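Local coordinates for protein AgaA (Rhizobium radiobacter, PDB 6HLX) that binds the opine agropinic acid as a periplasmic solute-binding protein and probably delivers it to an ABC transporter for import, at residues G2-G7 against K460-F465; L15-Q20 against V137-A142; L30-G35 against F161-W166. All coordinates share one frame; numbering follows the deposited sequence.

Overall arrangement
All three contacts are buried, yet they differ in what holds them. Contacts 1 and 2 are built mainly from apolar side chains. Contact 1 has no hydrogen bond between its segments and relies on an aromatic pair and a looser aliphatic touch on one face of strand 3-8. Contact 3, whose centre lies about 17 Å from that of contact 1, reaches the same mixed sheet at one of its outermost strands, 161-167; main-chain contacts lead there, with looser apolar touches beside them. Contact 2 joins loops, with a water as its polar link. It adjoins contact 3, their centres about 11 Å apart: Ile138 N lies 3.0 Å from Arg34 O, probably a hydrogen bond, and Thr17 packs on His33.

Contact 1: G2-G7 against K460-F465. With ACT (acetate ion), chain M.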
loop_
_atom_site.group_PDB
_atom_site.type_symbol
_atom_site.label_atom_id
_atom_site.label_comp_id
_atom_site.label_asym_id
_atom_site.label_seq_id
_atom_site.Cartn_x
_atom_site.Cartn_y
_atom_site.Cartn_z
ATOM N N GLY A 2 12.834 -11.208 -25.142
ATOM C CA GLY A 2 12.823 -9.753 -25.112
ATOM C C GLY A 2 13.011 -9.195 -23.720
ATOM O O GLY A 2 12.869 -9.913 -22.719
ATOM N N THR A 3 13.342 -7.897 -23.669
ATOM C CA THR A 3 13.596 -7.156 -22.438
ATOM C C THR A 3 12.572 -6.017 -22.352
ATOM O O THR A 3 12.184 -5.466 -23.392
ATOM C CB THR A 3 15.075 -6.688 -22.454
ATOM O OG1 THR A 3 15.928 -7.839 -22.496
ATOM C CG2 THR A 3 15.451 -5.828 -21.267
ATOM N N LEU A 4 12.183 -5.643 -21.139
ATOM C CA LEU A 4 11.248 -4.545 -20.960
ATOM C C LEU A 4 11.882 -3.521 -20.021
ATOM O O LEU A 4 12.477 -3.900 -19.012
ATOM C CB LEU A 4 9.921 -5.079 -20.392
ATOM C CG LEU A 4 8.763 -4.061 -20.295
ATOM C CD1 LEU A 4 7.442 -4.698 -20.613
ATOM C CD2 LEU A 4 8.732 -3.401 -18.930
ATOM N N TYR A 5 11.761 -2.233 -20.365
ATOM C CA TYR A 5 12.261 -1.141 -19.517
ATOM C C TYR A 5 11.020 -0.527 -18.870
ATOM O O TYR A 5 10.081 -0.110 -19.576
ATOM C CB TYR A 5 13.011 -0.093 -20.345
ATOM C CG TYR A 5 14.285 -0.574 -21.028
ATOM C CD1 TYR A 5 14.919 -1.754 -20.631
ATOM C CD2 TYR A 5 14.872 0.166 -22.046
ATOM C CE1 TYR A 5 16.076 -2.208 -21.268
ATOM C CE2 TYR A 5 16.052 -0.260 -22.663
ATOM C CZ TYR A 5 16.668 -1.429 -22.247
ATOM O OH TYR A 5 17.841 -1.843 -22.851
ATOM N N PHE A 6 11.025 -0.493 -17.535
ATOM C CA PHE A 6 9.880 -0.050 -16.733
ATOM C C PHE A 6 10.295 1.209 -15.962
ATOM O O PHE A 6 11.190 1.153 -15.119
ATOM C CB PHE A 6 9.528 -1.177 -15.761
ATOM C CG PHE A 6 8.190 -1.108 -15.052
ATOM C CD1 PHE A 6 7.900 -0.072 -14.162
ATOM C CD2 PHE A 6 7.241 -2.109 -15.232
ATOM C CE1 PHE A 6 6.673 -0.039 -13.477
ATOM C CE2 PHE A 6 6.032 -2.092 -14.523
ATOM C CZ PHE A 6 5.751 -1.056 -13.663
ATOM N N GLY A 7 9.648 2.320 -16.268
ATOM C CA GLY A 7 9.944 3.588 -15.631
ATOM C C GLY A 7 9.202 3.719 -14.318
ATOM O O GLY A 7 7.986 3.935 -14.309
ATOM N N LYS A 460 2.620 0.866 -27.286
ATOM C CA LYS A 460 1.947 -0.092 -28.176
ATOM C C LYS A 460 2.988 -1.206 -28.427
ATOM O O LYS A 460 4.151 -0.914 -28.717
ATOM C CB LYS A 460 1.569 0.585 -29.501
ATOM C CG LYS A 460 0.800 -0.326 -30.465
ATOM C CD LYS A 460 0.385 0.428 -31.721
ATOM C CE LYS A 460 -0.413 -0.445 -32.665
ATOM N NZ LYS A 460 -0.969 0.336 -33.802
ATOM N N GLY A 461 2.576 -2.451 -28.243
ATOM C CA GLY A 461 3.469 -3.600 -28.371
ATOM C C GLY A 461 3.583 -4.350 -27.057
ATOM O O GLY A 461 3.970 -5.519 -27.035
ATOM N N VAL A 462 3.252 -3.675 -25.936
ATOM C CA VAL A 462 3.263 -4.283 -24.600
ATOM C C VAL A 462 1.877 -4.863 -24.363
ATOM O O VAL A 462 0.875 -4.174 -24.588
ATOM C CB VAL A 462 3.592 -3.239 -23.486
ATOM C CG1 VAL A 462 3.409 -3.830 -22.088
ATOM C CG2 VAL A 462 4.991 -2.647 -23.655
ATOM N N THR A 463 1.813 -6.109 -23.879
ATOM C CA THR A 463 0.545 -6.739 -23.491
ATOM C C THR A 463 0.776 -7.502 -22.207
ATOM O O THR A 463 1.920 -7.734 -21.836
ATOM C CB THR A 463 0.016 -7.707 -24.589
ATOM O OG1 THR A 463 0.995 -8.718 -24.824
ATOM C CG2 THR A 463 -0.350 -6.996 -25.918
ATOM N N GLY A 464 -0.302 -7.903 -21.544
ATOM C CA GLY A 464 -0.199 -8.744 -20.367
ATOM C C GLY A 464 0.175 -8.039 -19.085
ATOM O O GLY A 464 0.404 -8.718 -18.093
ATOM N N PHE A 465 0.313 -6.697 -19.098
ATOM C CA PHE A 465 0.542 -5.968 -17.842
ATOM C C PHE A 465 -0.844 -5.499 -17.397
ATOM O O PHE A 465 -1.600 -4.957 -18.212
ATOM C CB PHE A 465 1.518 -4.777 -17.975
ATOM C CG PHE A 465 1.864 -4.196 -16.610
ATOM C CD1 PHE A 465 2.831 -4.796 -15.802
ATOM C CD2 PHE A 465 1.174 -3.090 -16.110
ATOM C CE1 PHE A 465 3.116 -4.290 -14.521
ATOM C CE2 PHE A 465 1.458 -2.584 -14.836
ATOM C CZ PHE A 465 2.420 -3.187 -14.041
HETATM C C ACT M . 12.354 -11.312 -29.528
HETATM O O ACT M . 11.185 -10.877 -29.684
HETATM O OXT ACT M . 13.011 -11.255 -28.455
HETATM C CH3 ACT M . 13.028 -11.981 -30.752
#
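One face of the mixed β-sheet in this periplasmic binding protein fold is packed here, where strand 3-8 meets the short strand 462-463 and the loop that follows it. Leu4 and Phe6, two residues apart on strand 3-8, both send their side chains toward 460-465, as the alternation of a β-strand requires; the intervening Tyr5 stacks on His490 of the C-terminal histidine tag instead. The principal contact is an offset edge-to-face pair: the edge of Phe6 is directed at the face of Phe465, with ring centroids 5.6 Å apart and planes at 72°. Both rings have CG anti to the backbone N (chi1 -166° for Phe6 and -172° for Phe465), which brings each ring up to the other. Ile213 of the neighbouring strand touches all four contacting side chains, and Tyr456 adds a further edge-to-face partner to Phe465. Near this layer lies a zinc site: Asp212, which binds zinc together with the tag residues His488 and His490, accepts a hydrogen bond from Tyr5 N. The aliphatic touch is looser, Leu4 CD1 standing 4.4 Å from Val462 CG1. At the aromatic pair, Phe6 CE2 comes to 3.7 Å from Phe465 CE1 and 3.8 Å from Phe465 CZ.

Contact 2: L15-Q20 against V137-A142; sequences LDTVVQ and VIVPAA
A type I β-turn, Asp16 to Val19, packs through Thr17 against the extended segment that leads into helix 141-146, with Pro140 at the N-cap position of that helix. The apolar part of the contact consists of one threonine against two valines. Thr17 CB lies 3.6 Å from Val137 CG2, and Thr17 CG2 reaches the same methyl at 3.7 Å, so this valine branch meets both carbons of the threonine side chain. Val139 contributes CG1, 3.8 Å from Thr17 CG2, and the Thr17 and Val139 side chains pass each other antiparallel. His33 also touches Val137, extending the buried patch.

The polar part across the contact runs through a water. With chi1 at 69°, Thr17 OG1 sits between its own backbone N and carbonyl carbon, while CG2 is left beside the N to meet the valines. The hydroxyl donates to the water, 2.7 Å from Thr17 OG1, which in turn donates to Val137 O, also at 2.7 Å; this pairs a buried hydroxyl with a main-chain carbonyl without a direct bond between them.

Within the turn, Val19 N bonds to Asp16 O at 3.3 Å. Arg88 forms a salt bridge with Asp16 OD2, and farther along Gln20 touches agropinic acid. The other carboxylate oxygen, Asp16 OD1, accepts a weak bond from Val18 N, 3.4 Å long with an N-H...O angle of 146°.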
loop_
_atom_site.group_PDB
_atom_site.type_symbol
_atom_site.label_atom_id
_atom_site.label_comp_id
_atom_site.label_asym_id
_atom_site.label_seq_id
_atom_site.Cartn_x
_atom_site.Cartn_y
_atom_site.Cartn_z
ATOM N N LEU A 15 14.914 -2.866 -0.509
ATOM C CA LEU A 15 14.184 -4.018 -1.011
ATOM C C LEU A 15 13.943 -5.004 0.158
ATOM O O LEU A 15 13.389 -6.078 -0.059
ATOM C CB LEU A 15 14.910 -4.692 -2.173
ATOM C CG LEU A 15 14.970 -3.875 -3.478
ATOM C CD1 LEU A 15 15.722 -4.661 -4.560
ATOM C CD2 LEU A 15 13.549 -3.539 -3.983
ATOM N N ASP A 16 14.361 -4.621 1.402
ATOM C CA ASP A 16 14.161 -5.439 2.615
ATOM C C ASP A 16 12.676 -5.867 2.597
ATOM O O ASP A 16 11.780 -5.022 2.522
ATOM C CB ASP A 16 14.539 -4.644 3.884
ATOM C CG ASP A 16 14.374 -5.417 5.175
ATOM O OD1 ASP A 16 13.513 -6.318 5.223
ATOM O OD2 ASP A 16 15.069 -5.089 6.152
ATOM N N THR A 17 12.425 -7.181 2.507
ATOM C CA THR A 17 11.057 -7.626 2.220
ATOM C C THR A 17 10.011 -7.160 3.199
ATOM O O THR A 17 8.909 -6.818 2.753
ATOM C CB THR A 17 10.952 -9.140 2.013
ATOM O OG1 THR A 17 11.194 -9.818 3.252
ATOM C CG2 THR A 17 11.929 -9.647 0.901
ATOM N N VAL A 18 10.340 -7.123 4.507
ATOM C CA VAL A 18 9.350 -6.839 5.560
ATOM C C VAL A 18 8.967 -5.341 5.647
ATOM O O VAL A 18 7.949 -5.004 6.270
ATOM C CB VAL A 18 9.773 -7.399 6.938
ATOM C CG1 VAL A 18 10.044 -8.901 6.875
ATOM C CG2 VAL A 18 10.968 -6.640 7.516
ATOM N N VAL A 19 9.816 -4.461 5.073
ATOM C CA VAL A 19 9.595 -3.012 5.074
ATOM C C VAL A 19 8.710 -2.637 3.916
ATOM O O VAL A 19 8.902 -3.151 2.807
ATOM C CB VAL A 19 10.959 -2.258 4.999
ATOM C CG1 VAL A 19 10.773 -0.748 4.942
ATOM C CG2 VAL A 19 11.853 -2.649 6.163
ATOM N N GLN A 20 7.770 -1.713 4.158
ATOM C CA GLN A 20 6.872 -1.200 3.115
ATOM C C GLN A 20 7.435 0.196 2.758
ATOM O O GLN A 20 7.137 1.175 3.466
ATOM C CB GLN A 20 5.432 -1.095 3.669
ATOM C CG GLN A 20 4.327 -1.098 2.601
ATOM C CD GLN A 20 4.492 -0.093 1.495
ATOM O OE1 GLN A 20 5.396 -0.210 0.662
ATOM N NE2 GLN A 20 3.604 0.888 1.432
ATOM N N VAL A 137 6.287 -11.973 1.842
ATOM C CA VAL A 137 6.966 -12.918 0.943
ATOM C C VAL A 137 7.973 -13.746 1.720
ATOM O O VAL A 137 8.424 -13.317 2.787
ATOM C CB VAL A 137 7.600 -12.205 -0.278
ATOM C CG1 VAL A 137 6.502 -11.583 -1.153
ATOM C CG2 VAL A 137 8.604 -11.149 0.169
ATOM N N ILE A 138 8.325 -14.921 1.179
ATOM C CA ILE A 138 9.221 -15.873 1.844
ATOM C C ILE A 138 10.628 -15.808 1.298
ATOM O O ILE A 138 10.823 -15.859 0.084
ATOM C CB ILE A 138 8.666 -17.340 1.736
ATOM C CG1 ILE A 138 7.168 -17.469 2.173
ATOM C CG2 ILE A 138 9.557 -18.355 2.500
ATOM C CD1 ILE A 138 6.873 -16.897 3.599
ATOM N N VAL A 139 11.606 -15.761 2.199
ATOM C CA VAL A 139 13.025 -15.769 1.830
ATOM C C VAL A 139 13.698 -16.967 2.534
ATOM O O VAL A 139 13.094 -17.554 3.443
ATOM C CB VAL A 139 13.739 -14.410 2.106
ATOM C CG1 VAL A 139 13.091 -13.287 1.301
ATOM C CG2 VAL A 139 13.758 -14.084 3.590
ATOM N N PRO A 140 14.928 -17.365 2.133
ATOM C CA PRO A 140 15.544 -18.535 2.765
ATOM C C PRO A 140 16.012 -18.257 4.189
ATOM O O PRO A 140 16.613 -17.212 4.455
ATOM C CB PRO A 140 16.729 -18.870 1.833
ATOM C CG PRO A 140 16.504 -18.063 0.582
ATOM C CD PRO A 140 15.776 -16.836 1.042
ATOM N N ALA A 141 15.776 -19.231 5.095
ATOM C CA ALA A 141 16.235 -19.148 6.484
ATOM C C ALA A 141 17.775 -18.998 6.555
ATOM O O ALA A 141 18.278 -18.183 7.335
ATOM C CB ALA A 141 15.800 -20.389 7.252
ATOM N N ALA A 142 18.516 -19.764 5.725
ATOM C CA ALA A 142 19.995 -19.729 5.708
ATOM C C ALA A 142 20.479 -18.377 5.177
ATOM O O ALA A 142 21.528 -17.882 5.607
ATOM C CB ALA A 142 20.537 -20.852 4.836
HETATM O O HOH W 1 8.854 -10.980 4.109
#

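Contact 3: L30-G35 against F161-W166. With SO4 (sulfate ion), chain V; EDO (1,2-ethanediol), chain Y.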
loop_
_atom_site.group_PDB
_atom_site.type_symbol
_atom_site.label_atom_id
_atom_site.label_comp_id
_atom_site.label_asym_id
_atom_site.label_seq_id
_atom_site.Cartn_x
_atom_site.Cartn_y
_atom_site.Cartn_z
ATOM N N LEU A 30 7.766 -7.504 -6.084
ATOM C CA LEU A 30 6.760 -8.407 -6.659
ATOM C C LEU A 30 7.219 -9.100 -7.958
ATOM O O LEU A 30 6.578 -10.046 -8.416
ATOM C CB LEU A 30 5.409 -7.701 -6.809
ATOM C CG LEU A 30 4.783 -7.304 -5.466
ATOM C CD1 LEU A 30 3.647 -6.339 -5.674
ATOM C CD2 LEU A 30 4.358 -8.543 -4.630
ATOM N N ALA A 31 8.369 -8.692 -8.486
ATOM C CA ALA A 31 8.972 -9.382 -9.626
ATOM C C ALA A 31 9.863 -10.522 -9.106
ATOM O O ALA A 31 9.992 -11.544 -9.766
ATOM C CB ALA A 31 9.836 -8.396 -10.420
ATOM N N ILE A 32 10.534 -10.310 -7.971
ATOM C CA ILE A 32 11.557 -11.227 -7.437
ATOM C C ILE A 32 11.039 -12.179 -6.368
ATOM O O ILE A 32 11.708 -13.174 -6.093
ATOM C CB ILE A 32 12.681 -10.323 -6.840
ATOM C CG1 ILE A 32 13.412 -9.537 -7.962
ATOM C CG2 ILE A 32 13.689 -11.080 -5.928
ATOM C CD1 ILE A 32 14.182 -8.253 -7.316
ATOM N N HIS A 33 9.934 -11.831 -5.703
ATOM C CA HIS A 33 9.489 -12.608 -4.547
ATOM C C HIS A 33 8.092 -13.167 -4.660
ATOM O O HIS A 33 7.267 -12.621 -5.381
ATOM C CB HIS A 33 9.552 -11.706 -3.288
ATOM C CG HIS A 33 10.945 -11.335 -2.868
ATOM N ND1 HIS A 33 11.826 -12.279 -2.384
ATOM C CD2 HIS A 33 11.537 -10.115 -2.826
ATOM C CE1 HIS A 33 12.937 -11.621 -2.099
ATOM N NE2 HIS A 33 12.801 -10.307 -2.343
ATOM N N ARG A 34 7.799 -14.184 -3.821
ATOM C CA ARG A 34 6.485 -14.797 -3.701
ATOM C C ARG A 34 6.238 -15.138 -2.239
ATOM O O ARG A 34 7.183 -15.454 -1.511
ATOM C CB ARG A 34 6.412 -16.086 -4.560
ATOM C CG ARG A 34 6.226 -15.839 -6.072
ATOM C CD ARG A 34 4.876 -15.192 -6.356
ATOM N NE ARG A 34 4.644 -14.853 -7.766
ATOM C CZ ARG A 34 4.986 -13.701 -8.342
ATOM N NH1 ARG A 34 5.658 -12.776 -7.656
ATOM N NH2 ARG A 34 4.680 -13.475 -9.610
ATOM N N GLY A 35 4.964 -15.110 -1.839
ATOM C CA GLY A 35 4.546 -15.547 -0.507
ATOM C C GLY A 35 3.882 -16.904 -0.579
ATOM O O GLY A 35 3.899 -17.559 -1.633
ATOM N N PHE A 161 11.447 -13.615 -11.424
ATOM C CA PHE A 161 12.704 -12.974 -11.836
ATOM C C PHE A 161 13.711 -12.979 -10.693
ATOM O O PHE A 161 13.320 -12.877 -9.523
ATOM C CB PHE A 161 12.469 -11.535 -12.316
ATOM C CG PHE A 161 11.604 -11.394 -13.553
ATOM C CD1 PHE A 161 12.174 -11.425 -14.828
ATOM C CD2 PHE A 161 10.230 -11.183 -13.440
ATOM C CE1 PHE A 161 11.378 -11.284 -15.973
ATOM C CE2 PHE A 161 9.430 -11.057 -14.588
ATOM C CZ PHE A 161 10.013 -11.110 -15.845
ATOM N N LYS A 162 15.003 -13.083 -11.042
ATOM C CA LYS A 162 16.122 -13.094 -10.095
ATOM C C LYS A 162 16.729 -11.712 -10.101
ATOM O O LYS A 162 16.828 -11.089 -11.160
ATOM C CB LYS A 162 17.235 -14.064 -10.558
ATOM C CG LYS A 162 16.814 -15.497 -10.839
ATOM C CD LYS A 162 18.029 -16.376 -11.155
ATOM C CE LYS A 162 18.565 -16.210 -12.562
ATOM N NZ LYS A 162 19.617 -17.223 -12.846
ATOM N N PHE A 163 17.202 -11.246 -8.943
ATOM C CA PHE A 163 17.888 -9.962 -8.867
ATOM C C PHE A 163 19.203 -10.068 -9.655
ATOM O O PHE A 163 19.957 -11.041 -9.488
ATOM C CB PHE A 163 18.189 -9.634 -7.402
ATOM C CG PHE A 163 18.973 -8.364 -7.175
ATOM C CD1 PHE A 163 18.324 -7.136 -7.070
ATOM C CD2 PHE A 163 20.357 -8.399 -7.015
ATOM C CE1 PHE A 163 19.053 -5.956 -6.795
ATOM C CE2 PHE A 163 21.088 -7.225 -6.776
ATOM C CZ PHE A 163 20.429 -6.009 -6.667
ATOM N N ALA A 164 19.476 -9.087 -10.530
ATOM C CA ALA A 164 20.720 -9.147 -11.304
ATOM C C ALA A 164 21.686 -8.016 -10.958
ATOM O O ALA A 164 22.900 -8.237 -10.960
ATOM C CB ALA A 164 20.437 -9.208 -12.792
ATOM N N GLY A 165 21.162 -6.871 -10.547
ATOM C CA GLY A 165 22.014 -5.752 -10.150
ATOM C C GLY A 165 21.231 -4.498 -9.854
ATOM O O GLY A 165 20.078 -4.359 -10.277
ATOM N N TRP A 166 21.859 -3.586 -9.111
ATOM C CA TRP A 166 21.250 -2.313 -8.781
ATOM C C TRP A 166 22.313 -1.233 -8.993
ATOM O O TRP A 166 23.340 -1.235 -8.312
ATOM C CB TRP A 166 20.783 -2.331 -7.322
ATOM C CG TRP A 166 20.022 -1.131 -6.805
ATOM C CD1 TRP A 166 19.920 0.117 -7.359
ATOM C CD2 TRP A 166 19.198 -1.121 -5.632
ATOM N NE1 TRP A 166 19.111 0.919 -6.563
ATOM C CE2 TRP A 166 18.664 0.180 -5.495
ATOM C CE3 TRP A 166 18.854 -2.100 -4.680
ATOM C CZ2 TRP A 166 17.791 0.525 -4.443
ATOM C CZ3 TRP A 166 18.032 -1.748 -3.614
ATOM C CH2 TRP A 166 17.520 -0.445 -3.496
HETATM S S SO4 V . 17.949 -20.233 -13.262
HETATM O O1 SO4 V . 17.450 -19.091 -14.084
HETATM O O2 SO4 V . 19.047 -20.947 -14.015
HETATM O O3 SO4 V . 16.883 -21.226 -13.007
HETATM O O4 SO4 V . 18.508 -19.719 -11.999
HETATM C C1 EDO Y . 26.429 0.769 -8.101
HETATM O O1 EDO Y . 25.342 1.262 -7.390
HETATM C C2 EDO Y . 26.835 1.928 -8.978
HETATM O O2 EDO Y . 27.354 2.941 -8.148
#
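Phe161 sets one edge of its ring against the end of helix 23-32: Ala31 O lies in the ring plane, 3.7 Å from Phe161 CD2, and Ala31 CB is 4.1 Å from that same carbon. A chi1 of -63° keeps the ring beside its own backbone N, the atom that donates to Ala31 O at 3.0 Å with an N-H...O angle of 146°. Ala31 O thus accepts this amide and also borders the ring. Ile32 continues the join with a CA-H...O contact, its CA 3.2 Å from Phe161 O, and its CD1 reaches Phe163 CB at 4.2 Å. Ile32 CG2 stands over the centre of one His33 ring face. Arg34 NH1 bonds to both Leu30 O (3.0 Å) and His33 O (2.8 Å), tying its guanidinium back across the helix end, while Arg34 NH2 makes a salt bridge with Glu481. Lys162 NZ binds O4 of a sulfate, probably from the crystallisation liquor, at 2.9 Å. This is a helix terminus docked by one main-chain hydrogen bond, a CA-H...O contact and apolar touches onto an outermost strand of a mixed sheet, along which Ala164 and Gly165 lie opposite the single residue Thr173, the arrangement of a classic β-bulge.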